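Local coordinates for protein putative adhesin (PDB 5FX8) that possibly takes part in cell-cell adhesion, interacting with other proteins through salt bridges and hydrogen bonds, at residues F2-E12 with D23-T33; I46-L54 with Q126-S134. One frame throughout, in Å; residues are numbered along the deposited sequence.

In the fold
Both interactions lie within the first cohesin-like domain of this N-terminal adhesin fragment, on the same side of the chain's centre, their own centres about 11 Å apart. They come in series along the chain: interaction 1 pairs strands 4-11 and 25-31, and only then comes strand 45-49, on which segment 46-54 of interaction 2 opens; its partner is strand 126-132, the outer strand of a small separate sheet. Strands 4-11, 25-31 and 45-49 all belong to the large mixed sheet. The two contacts share one apolar core, where Ile-4 packs on Val-48, Ile-7 on Phe-131 and Val-9 on Phe-129. Early and late parts of the domain are thus drawn together around residues of its first strand.

Interaction 1. Residues F2-E12 with D23-T33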
loop_
_atom_site.group_PDB
_atom_site.type_symbol
_atom_site.label_atom_id
_atom_site.label_comp_id
_atom_site.label_asym_id
_atom_site.label_seq_id
_atom_site.Cartn_x
_atom_site.Cartn_y
_atom_site.Cartn_z
ATOM N N PHE C 2 -8.984 17.979 -82.628
ATOM C CA PHE C 2 -7.645 18.354 -83.073
ATOM C C PHE C 2 -7.492 19.869 -83.039
ATOM O O PHE C 2 -8.385 20.598 -83.455
ATOM C CB PHE C 2 -7.377 17.821 -84.475
ATOM C CG PHE C 2 -6.031 18.170 -85.015
ATOM C CD1 PHE C 2 -5.804 19.383 -85.640
ATOM C CD2 PHE C 2 -4.995 17.282 -84.917
ATOM C CE1 PHE C 2 -4.568 19.697 -86.122
ATOM C CE2 PHE C 2 -3.760 17.586 -85.415
ATOM C CZ PHE C 2 -3.548 18.789 -86.017
ATOM N N PRO C 3 -6.354 20.351 -82.550
ATOM C CA PRO C 3 -5.184 19.594 -82.116
ATOM C C PRO C 3 -5.174 19.152 -80.639
ATOM O O PRO C 3 -4.107 18.921 -80.082
ATOM C CB PRO C 3 -4.059 20.579 -82.380
ATOM C CG PRO C 3 -4.690 21.896 -82.109
ATOM C CD PRO C 3 -6.087 21.795 -82.593
ATOM N N ILE C 4 -6.327 19.013 -79.996
ATOM C CA ILE C 4 -6.322 18.441 -78.656
ATOM C C ILE C 4 -6.089 16.945 -78.772
ATOM O O ILE C 4 -6.865 16.246 -79.430
ATOM C CB ILE C 4 -7.634 18.731 -77.928
ATOM C CG1 ILE C 4 -7.752 20.213 -77.620
ATOM C CG2 ILE C 4 -7.728 17.888 -76.674
ATOM C CD1 ILE C 4 -8.989 20.546 -76.903
ATOM N N SER C 5 -5.025 16.447 -78.140
ATOM C CA SER C 5 -4.712 15.020 -78.165
ATOM C C SER C 5 -5.149 14.277 -76.916
ATOM O O SER C 5 -5.246 13.044 -76.945
ATOM C CB SER C 5 -3.207 14.796 -78.356
ATOM O OG SER C 5 -2.441 15.513 -77.408
ATOM N N ASP C 6 -5.394 14.992 -75.825
ATOM C CA ASP C 6 -5.688 14.368 -74.551
ATOM C C ASP C 6 -6.175 15.427 -73.582
ATOM O O ASP C 6 -5.839 16.606 -73.723
ATOM C CB ASP C 6 -4.462 13.672 -73.980
ATOM C CG ASP C 6 -4.838 12.613 -73.034
ATOM O OD1 ASP C 6 -6.055 12.323 -72.981
ATOM O OD2 ASP C 6 -3.941 12.062 -72.378
ATOM N N ILE C 7 -6.983 14.989 -72.616
ATOM C CA ILE C 7 -7.433 15.801 -71.491
ATOM C C ILE C 7 -7.274 14.955 -70.224
ATOM O O ILE C 7 -7.919 13.909 -70.083
ATOM C CB ILE C 7 -8.888 16.280 -71.657
ATOM C CG1 ILE C 7 -9.055 17.107 -72.928
ATOM C CG2 ILE C 7 -9.304 17.143 -70.503
ATOM C CD1 ILE C 7 -10.491 17.517 -73.217
ATOM N N THR C 8 -6.400 15.386 -69.316
ATOM C CA THR C 8 -6.085 14.610 -68.130
ATOM C C THR C 8 -6.522 15.352 -66.879
ATOM O O THR C 8 -6.630 16.577 -66.868
ATOM C CB THR C 8 -4.594 14.293 -68.053
ATOM O OG1 THR C 8 -3.840 15.501 -67.908
ATOM C CG2 THR C 8 -4.168 13.592 -69.310
ATOM N N VAL C 9 -6.802 14.591 -65.829
ATOM C CA VAL C 9 -7.186 15.139 -64.541
ATOM C C VAL C 9 -6.424 14.393 -63.464
ATOM O O VAL C 9 -6.480 13.163 -63.397
ATOM C CB VAL C 9 -8.687 15.026 -64.288
ATOM C CG1 VAL C 9 -8.984 15.639 -62.964
ATOM C CG2 VAL C 9 -9.449 15.718 -65.371
ATOM N N VAL C 10 -5.699 15.125 -62.638
ATOM C CA VAL C 10 -5.009 14.559 -61.493
ATOM C C VAL C 10 -5.210 15.506 -60.325
ATOM O O VAL C 10 -5.729 16.614 -60.475
ATOM C CB VAL C 10 -3.506 14.336 -61.738
ATOM C CG1 VAL C 10 -3.299 13.500 -62.961
ATOM C CG2 VAL C 10 -2.801 15.646 -61.877
ATOM N N SER C 11 -4.794 15.048 -59.155
ATOM C CA SER C 11 -4.864 15.840 -57.940
ATOM C C SER C 11 -3.607 16.683 -57.835
ATOM O O SER C 11 -2.502 16.167 -58.002
ATOM C CB SER C 11 -4.995 14.933 -56.719
ATOM O OG SER C 11 -4.789 15.654 -55.524
ATOM N N GLU C 12 -3.775 17.978 -57.570
ATOM C CA GLU C 12 -2.607 18.819 -57.341
ATOM C C GLU C 12 -1.839 18.358 -56.108
ATOM O O GLU C 12 -0.610 18.471 -56.059
ATOM C CB GLU C 12 -3.030 20.286 -57.226
ATOM C CG GLU C 12 -1.898 21.263 -56.993
ATOM C CD GLU C 12 -2.229 22.729 -57.351
ATOM O OE1 GLU C 12 -3.255 23.284 -56.906
ATOM O OE2 GLU C 12 -1.439 23.328 -58.099
ATOM N N ASP C 23 -9.591 18.449 -52.895
ATOM C CA ASP C 23 -8.373 18.742 -53.617
ATOM C C ASP C 23 -8.599 19.709 -54.773
ATOM O O ASP C 23 -9.704 19.840 -55.307
ATOM C CB ASP C 23 -7.770 17.456 -54.144
ATOM C CG ASP C 23 -7.126 16.651 -53.066
ATOM O OD1 ASP C 23 -6.965 17.189 -51.945
ATOM O OD2 ASP C 23 -6.753 15.499 -53.348
ATOM N N TRP C 24 -7.524 20.405 -55.135
ATOM C CA TRP C 24 -7.417 21.048 -56.433
ATOM C C TRP C 24 -7.096 19.983 -57.472
ATOM O O TRP C 24 -6.144 19.214 -57.306
ATOM C CB TRP C 24 -6.317 22.107 -56.448
ATOM C CG TRP C 24 -6.549 23.324 -55.641
ATOM C CD1 TRP C 24 -6.005 23.615 -54.430
ATOM C CD2 TRP C 24 -7.346 24.456 -56.002
ATOM N NE1 TRP C 24 -6.437 24.842 -53.993
ATOM C CE2 TRP C 24 -7.257 25.381 -54.946
ATOM C CE3 TRP C 24 -8.148 24.767 -57.101
ATOM C CZ2 TRP C 24 -7.934 26.589 -54.965
ATOM C CZ3 TRP C 24 -8.821 25.961 -57.115
ATOM C CH2 TRP C 24 -8.713 26.856 -56.061
ATOM N N PHE C 25 -7.892 19.950 -58.543
ATOM C CA PHE C 25 -7.716 19.039 -59.663
ATOM C C PHE C 25 -7.105 19.784 -60.837
ATOM O O PHE C 25 -7.719 20.705 -61.380
ATOM C CB PHE C 25 -9.047 18.436 -60.076
ATOM C CG PHE C 25 -9.632 17.532 -59.055
ATOM C CD1 PHE C 25 -10.343 18.039 -57.984
ATOM C CD2 PHE C 25 -9.472 16.158 -59.163
ATOM C CE1 PHE C 25 -10.881 17.188 -57.043
ATOM C CE2 PHE C 25 -10.018 15.311 -58.218
ATOM C CZ PHE C 25 -10.724 15.826 -57.160
ATOM N N VAL C 26 -5.901 19.379 -61.224
ATOM C CA VAL C 26 -5.217 19.917 -62.391
ATOM C C VAL C 26 -5.888 19.343 -63.633
ATOM O O VAL C 26 -5.713 18.164 -63.945
ATOM C CB VAL C 26 -3.733 19.549 -62.347
ATOM C CG1 VAL C 26 -2.992 20.107 -63.522
ATOM C CG2 VAL C 26 -3.151 20.047 -61.079
ATOM N N VAL C 27 -6.667 20.156 -64.338
ATOM C CA VAL C 27 -7.309 19.741 -65.585
ATOM C C VAL C 27 -6.447 20.223 -66.746
ATOM O O VAL C 27 -6.428 21.416 -67.042
ATOM C CB VAL C 27 -8.730 20.297 -65.701
ATOM C CG1 VAL C 27 -9.338 19.859 -66.990
ATOM C CG2 VAL C 27 -9.561 19.815 -64.579
ATOM N N SER C 28 -5.768 19.305 -67.433
ATOM C CA SER C 28 -4.752 19.623 -68.435
ATOM C C SER C 28 -5.240 19.346 -69.852
ATOM O O SER C 28 -5.690 18.243 -70.159
ATOM C CB SER C 28 -3.484 18.821 -68.183
ATOM O OG SER C 28 -2.932 19.165 -66.938
ATOM N N PHE C 29 -5.099 20.331 -70.727
ATOM C CA PHE C 29 -5.498 20.205 -72.126
ATOM C C PHE C 29 -4.230 20.105 -72.957
ATOM O O PHE C 29 -3.522 21.091 -73.130
ATOM C CB PHE C 29 -6.370 21.385 -72.557
ATOM C CG PHE C 29 -7.663 21.475 -71.813
ATOM C CD1 PHE C 29 -7.746 22.173 -70.620
ATOM C CD2 PHE C 29 -8.786 20.826 -72.279
ATOM C CE1 PHE C 29 -8.920 22.246 -69.917
ATOM C CE2 PHE C 29 -9.971 20.904 -71.594
ATOM C CZ PHE C 29 -10.035 21.618 -70.404
ATOM N N VAL C 30 -3.929 18.921 -73.427
ATOM C CA VAL C 30 -2.707 18.666 -74.169
ATOM C C VAL C 30 -2.950 18.991 -75.633
ATOM O O VAL C 30 -3.959 18.574 -76.207
ATOM C CB VAL C 30 -2.261 17.206 -73.992
ATOM C CG1 VAL C 30 -0.984 16.910 -74.771
ATOM C CG2 VAL C 30 -2.058 16.929 -72.541
ATOM N N PHE C 31 -2.024 19.738 -76.231
ATOM C CA PHE C 31 -2.079 20.132 -77.630
ATOM C C PHE C 31 -0.874 19.557 -78.350
ATOM O O PHE C 31 0.260 19.751 -77.914
ATOM C CB PHE C 31 -2.095 21.646 -77.785
ATOM C CG PHE C 31 -3.350 22.304 -77.290
ATOM C CD1 PHE C 31 -3.512 22.604 -75.960
ATOM C CD2 PHE C 31 -4.347 22.655 -78.166
ATOM C CE1 PHE C 31 -4.633 23.214 -75.516
ATOM C CE2 PHE C 31 -5.469 23.269 -77.723
ATOM C CZ PHE C 31 -5.611 23.546 -76.387
ATOM N N SER C 32 -1.124 18.854 -79.449
ATOM C CA SER C 32 -0.060 18.241 -80.225
ATOM C C SER C 32 -0.474 18.162 -81.685
ATOM O O SER C 32 -1.651 18.253 -82.027
ATOM C CB SER C 32 0.291 16.845 -79.711
ATOM O OG SER C 32 1.265 16.232 -80.533
ATOM N N THR C 33 0.522 18.018 -82.548
ATOM C CA THR C 33 0.301 17.763 -83.961
ATOM C C THR C 33 1.291 16.688 -84.384
ATOM O O THR C 33 2.499 16.848 -84.204
ATOM C CB THR C 33 0.465 19.045 -84.782
ATOM O OG1 THR C 33 1.673 19.704 -84.408
ATOM C CG2 THR C 33 -0.635 19.986 -84.487
HETATM O O HOH W 1 -3.716 16.750 -65.506
#
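Ile-7 and Phe-29 face each other as a non-hydrogen-bonded pair of the antiparallel strands 4-11 and 25-31, a neighbouring-strand pairing in the first cohesin-like domain. The Ile-7 side chain can be followed outward. Its CB lies 4.0 Å from Ser-28 O, and CG2 stays close to the same oxygen and also reaches Phe-29 CE2. CG1, turned opposite the carbonyl carbon (chi1 -59°), reaches Phe-29 CD2 at 3.8 Å, and the terminal CD1 continues to CE2 of that ring. Beside it on the buried face, Val-9 CG1 meets Phe-25 CD2 and Ile-4 CG1 meets Phe-31 CE2, while Phe-92 packs edge-to-face against both Phe-29 and Phe-31.

The other face is partly exposed and mixes valines with polar groups. There Val-10 CG2 touches Val-26 CB, and one water joins Thr-8 OG1 (2.7 Å) and Ser-28 OG and also donates to Val-26 O. Between the faces the backbones are laced together, with Ser-28 N bound to Thr-8 O at 2.9 Å. At the far end Ser-11 OG donates to Asp-23 OD2 across 2.9 Å, approaching from above the carboxylate plane; the same oxygen also takes Tyr-20 N and a salt bridge from Arg-13. Carbon thus fills most of the core side, the outer side mixes valines with hydroxyls and water, and a carboxylate oxygen shared by three donors fastens the end.

Interaction 2. Residues I46-L54 with Q126-S134; sequences IEVSIPNEL and QHTFDFETS
In the cohesin-like beta sandwich, the outer strand 126-132 meets the end of strand 45-49 and the type I turn from Pro-51 to Leu-54 that follows it. The backbones run in antiparallel register but meet briefly: Ser-49 N donates to Glu-132 O at 3.0 Å in a nearly straight bond (169° at the hydrogen). The return bond ends on a side chain. Ser-49 OG, set between its own backbone N and carbonyl carbon (chi1 65°), accepts a hydrogen bond from Glu-132 N at 3.1 Å, so that one serine grips the peptide N-H and C=O of a single residue.

Beyond this clamp the contact turns apolar. Pro-51 CD sits over one face of the Phe-131 ring, 3.8 Å from its centroid, a CH-pi contact, while Ile-50 CG1 lies at the edge of the same ring and Leu-54 CD1 approaches CZ. Leu-54 also divides its branches, sending CD2 to Phe-129 CE1 at 3.7 Å. Phe-131 is packed further by Pro-140 and Ile-7, which places the junction at the margin of the domain core.

At the turn the chemistry becomes polar again. A chi1 of 50° lays Glu-53 CG at the edge of the Phe-129 ring, and the bend at chi2 then brings the carboxylate to His-127, whose NE2 donates to Glu-53 OE2 across 3.1 Å from above the carboxylate plane. The same oxygen receives a second donor, a water 2.8 Å from Glu-53 OE2 that in turn accepts a hydrogen bond from Asp-130 N.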
loop_
_atom_site.group_PDB
_atom_site.type_symbol
_atom_site.label_atom_id
_atom_site.label_comp_id
_atom_site.label_asym_id
_atom_site.label_seq_id
_atom_site.Cartn_x
_atom_site.Cartn_y
_atom_site.Cartn_z
ATOM N N ILE C 46 -11.925 26.282 -80.365
ATOM C CA ILE C 46 -12.076 24.908 -79.933
ATOM C C ILE C 46 -12.893 24.937 -78.659
ATOM O O ILE C 46 -12.450 25.495 -77.650
ATOM C CB ILE C 46 -10.726 24.225 -79.693
ATOM C CG1 ILE C 46 -9.822 24.422 -80.900
ATOM C CG2 ILE C 46 -10.935 22.763 -79.426
ATOM C CD1 ILE C 46 -8.517 23.720 -80.805
ATOM N N GLU C 47 -14.080 24.358 -78.706
ATOM C CA GLU C 47 -14.983 24.346 -77.571
ATOM C C GLU C 47 -14.899 23.006 -76.851
ATOM O O GLU C 47 -15.042 21.954 -77.479
ATOM C CB GLU C 47 -16.401 24.633 -78.035
ATOM C CG GLU C 47 -16.543 26.023 -78.537
ATOM C CD GLU C 47 -17.979 26.418 -78.653
ATOM O OE1 GLU C 47 -18.802 25.521 -78.919
ATOM O OE2 GLU C 47 -18.288 27.613 -78.454
ATOM N N VAL C 48 -14.659 23.050 -75.538
ATOM C CA VAL C 48 -14.577 21.861 -74.692
ATOM C C VAL C 48 -15.483 22.066 -73.493
ATOM O O VAL C 48 -15.347 23.054 -72.768
ATOM C CB VAL C 48 -13.152 21.551 -74.191
ATOM C CG1 VAL C 48 -13.152 20.206 -73.523
ATOM C CG2 VAL C 48 -12.159 21.539 -75.294
ATOM N N SER C 49 -16.391 21.135 -73.273
ATOM C CA SER C 49 -17.293 21.270 -72.148
ATOM C C SER C 49 -16.616 20.711 -70.910
ATOM O O SER C 49 -15.879 19.731 -70.981
ATOM C CB SER C 49 -18.600 20.548 -72.416
ATOM O OG SER C 49 -18.364 19.165 -72.510
ATOM N N ILE C 50 -16.814 21.387 -69.793
ATOM C CA ILE C 50 -16.301 20.953 -68.501
ATOM C C ILE C 50 -17.468 20.338 -67.739
ATOM O O ILE C 50 -18.537 20.952 -67.680
ATOM C CB ILE C 50 -15.684 22.130 -67.716
ATOM C CG1 ILE C 50 -14.221 22.369 -68.097
ATOM C CG2 ILE C 50 -15.757 21.892 -66.218
ATOM C CD1 ILE C 50 -14.018 22.869 -69.472
ATOM N N PRO C 51 -17.326 19.137 -67.187
ATOM C CA PRO C 51 -18.437 18.526 -66.450
ATOM C C PRO C 51 -18.837 19.351 -65.242
ATOM O O PRO C 51 -18.003 19.955 -64.581
ATOM C CB PRO C 51 -17.873 17.167 -66.031
ATOM C CG PRO C 51 -16.419 17.309 -66.117
ATOM C CD PRO C 51 -16.149 18.261 -67.225
ATOM N N ASN C 52 -20.133 19.353 -64.941
ATOM C CA ASN C 52 -20.653 20.227 -63.891
ATOM C C ASN C 52 -20.011 19.986 -62.531
ATOM O O ASN C 52 -20.094 20.858 -61.668
ATOM C CB ASN C 52 -22.160 20.058 -63.779
ATOM C CG ASN C 52 -22.849 20.315 -65.084
ATOM O OD1 ASN C 52 -22.410 21.168 -65.849
ATOM N ND2 ASN C 52 -23.913 19.571 -65.368
ATOM N N GLU C 53 -19.382 18.833 -62.311
ATOM C CA GLU C 53 -18.824 18.572 -60.998
ATOM C C GLU C 53 -17.556 19.376 -60.756
ATOM O O GLU C 53 -17.176 19.562 -59.595
ATOM C CB GLU C 53 -18.564 17.070 -60.814
ATOM C CG GLU C 53 -17.808 16.409 -61.935
ATOM C CD GLU C 53 -18.708 15.812 -62.967
ATOM O OE1 GLU C 53 -19.771 16.392 -63.251
ATOM O OE2 GLU C 53 -18.358 14.739 -63.482
ATOM N N LEU C 54 -16.913 19.869 -61.821
ATOM C CA LEU C 54 -15.750 20.743 -61.733
ATOM C C LEU C 54 -16.164 22.207 -61.778
ATOM O O LEU C 54 -17.141 22.575 -62.420
ATOM C CB LEU C 54 -14.769 20.448 -62.858
ATOM C CG LEU C 54 -14.248 19.018 -62.869
ATOM C CD1 LEU C 54 -13.308 18.825 -63.987
ATOM C CD2 LEU C 54 -13.564 18.708 -61.587
ATOM N N GLN C 126 -13.716 5.558 -57.493
ATOM C CA GLN C 126 -13.449 5.919 -58.875
ATOM C C GLN C 126 -14.566 6.764 -59.462
ATOM O O GLN C 126 -15.744 6.412 -59.372
ATOM C CB GLN C 126 -13.257 4.672 -59.716
ATOM C CG GLN C 126 -13.513 4.900 -61.176
ATOM C CD GLN C 126 -12.506 4.203 -62.042
ATOM O OE1 GLN C 126 -11.464 3.778 -61.559
ATOM N NE2 GLN C 126 -12.801 4.089 -63.331
ATOM N N HIS C 127 -14.178 7.885 -60.073
ATOM C CA HIS C 127 -15.082 8.811 -60.736
ATOM C C HIS C 127 -14.443 9.244 -62.037
ATOM O O HIS C 127 -13.259 9.584 -62.053
ATOM C CB HIS C 127 -15.341 10.025 -59.866
ATOM C CG HIS C 127 -16.255 11.024 -60.484
ATOM N ND1 HIS C 127 -17.621 10.855 -60.518
ATOM C CD2 HIS C 127 -16.006 12.216 -61.073
ATOM C CE1 HIS C 127 -18.177 11.900 -61.100
ATOM N NE2 HIS C 127 -17.218 12.739 -61.451
ATOM N N THR C 128 -15.205 9.227 -63.123
ATOM C CA THR C 128 -14.704 9.675 -64.414
ATOM C C THR C 128 -15.332 11.009 -64.764
ATOM O O THR C 128 -16.506 11.245 -64.473
ATOM C CB THR C 128 -15.014 8.684 -65.520
ATOM O OG1 THR C 128 -16.368 8.891 -65.936
ATOM C CG2 THR C 128 -14.831 7.263 -65.031
ATOM N N PHE C 129 -14.542 11.882 -65.375
ATOM C CA PHE C 129 -15.006 13.197 -65.796
ATOM C C PHE C 129 -15.153 13.172 -67.303
ATOM O O PHE C 129 -14.236 12.746 -68.003
ATOM C CB PHE C 129 -14.025 14.304 -65.409
ATOM C CG PHE C 129 -13.649 14.340 -63.966
ATOM C CD1 PHE C 129 -14.450 14.982 -63.049
ATOM C CD2 PHE C 129 -12.467 13.790 -63.540
ATOM C CE1 PHE C 129 -14.093 15.046 -61.748
ATOM C CE2 PHE C 129 -12.109 13.853 -62.238
ATOM C CZ PHE C 129 -12.919 14.482 -61.342
ATOM N N ASP C 130 -16.297 13.615 -67.799
ATOM C CA ASP C 130 -16.573 13.601 -69.232
ATOM C C ASP C 130 -16.369 14.998 -69.815
ATOM O O ASP C 130 -17.133 15.919 -69.519
ATOM C CB ASP C 130 -17.991 13.104 -69.496
ATOM C CG ASP C 130 -18.168 11.653 -69.153
ATOM O OD1 ASP C 130 -17.166 10.916 -69.188
ATOM O OD2 ASP C 130 -19.308 11.248 -68.843
ATOM N N PHE C 131 -15.349 15.153 -70.648
ATOM C CA PHE C 131 -15.154 16.365 -71.442
ATOM C C PHE C 131 -15.590 16.092 -72.883
ATOM O O PHE C 131 -15.093 15.160 -73.525
ATOM C CB PHE C 131 -13.695 16.823 -71.390
ATOM C CG PHE C 131 -13.198 17.092 -70.000
ATOM C CD1 PHE C 131 -12.628 16.081 -69.250
ATOM C CD2 PHE C 131 -13.315 18.345 -69.437
ATOM C CE1 PHE C 131 -12.194 16.306 -67.987
ATOM C CE2 PHE C 131 -12.874 18.574 -68.170
ATOM C CZ PHE C 131 -12.318 17.548 -67.440
ATOM N N GLU C 132 -16.527 16.889 -73.384
ATOM C CA GLU C 132 -17.043 16.733 -74.737
ATOM C C GLU C 132 -16.427 17.774 -75.662
ATOM O O GLU C 132 -16.468 18.975 -75.377
ATOM C CB GLU C 132 -18.565 16.828 -74.751
ATOM C CG GLU C 132 -19.222 15.632 -74.088
ATOM C CD GLU C 132 -20.586 15.305 -74.651
ATOM O OE1 GLU C 132 -20.998 15.952 -75.638
ATOM O OE2 GLU C 132 -21.252 14.401 -74.102
ATOM N N THR C 133 -15.818 17.304 -76.746
ATOM C CA THR C 133 -15.484 18.185 -77.850
ATOM C C THR C 133 -16.481 17.961 -78.974
ATOM O O THR C 133 -17.637 17.603 -78.725
ATOM C CB THR C 133 -14.068 17.944 -78.348
ATOM O OG1 THR C 133 -13.997 16.659 -78.961
ATOM C CG2 THR C 133 -13.096 18.008 -77.196
ATOM N N SER C 134 -16.047 18.164 -80.213
ATOM C CA SER C 134 -16.965 18.021 -81.334
ATOM C C SER C 134 -16.886 16.637 -81.937
ATOM O O SER C 134 -17.902 16.080 -82.356
ATOM C CB SER C 134 -16.683 19.086 -82.397
ATOM O OG SER C 134 -15.310 19.147 -82.728
HETATM O O HOH W 2 -18.638 13.541 -65.967
#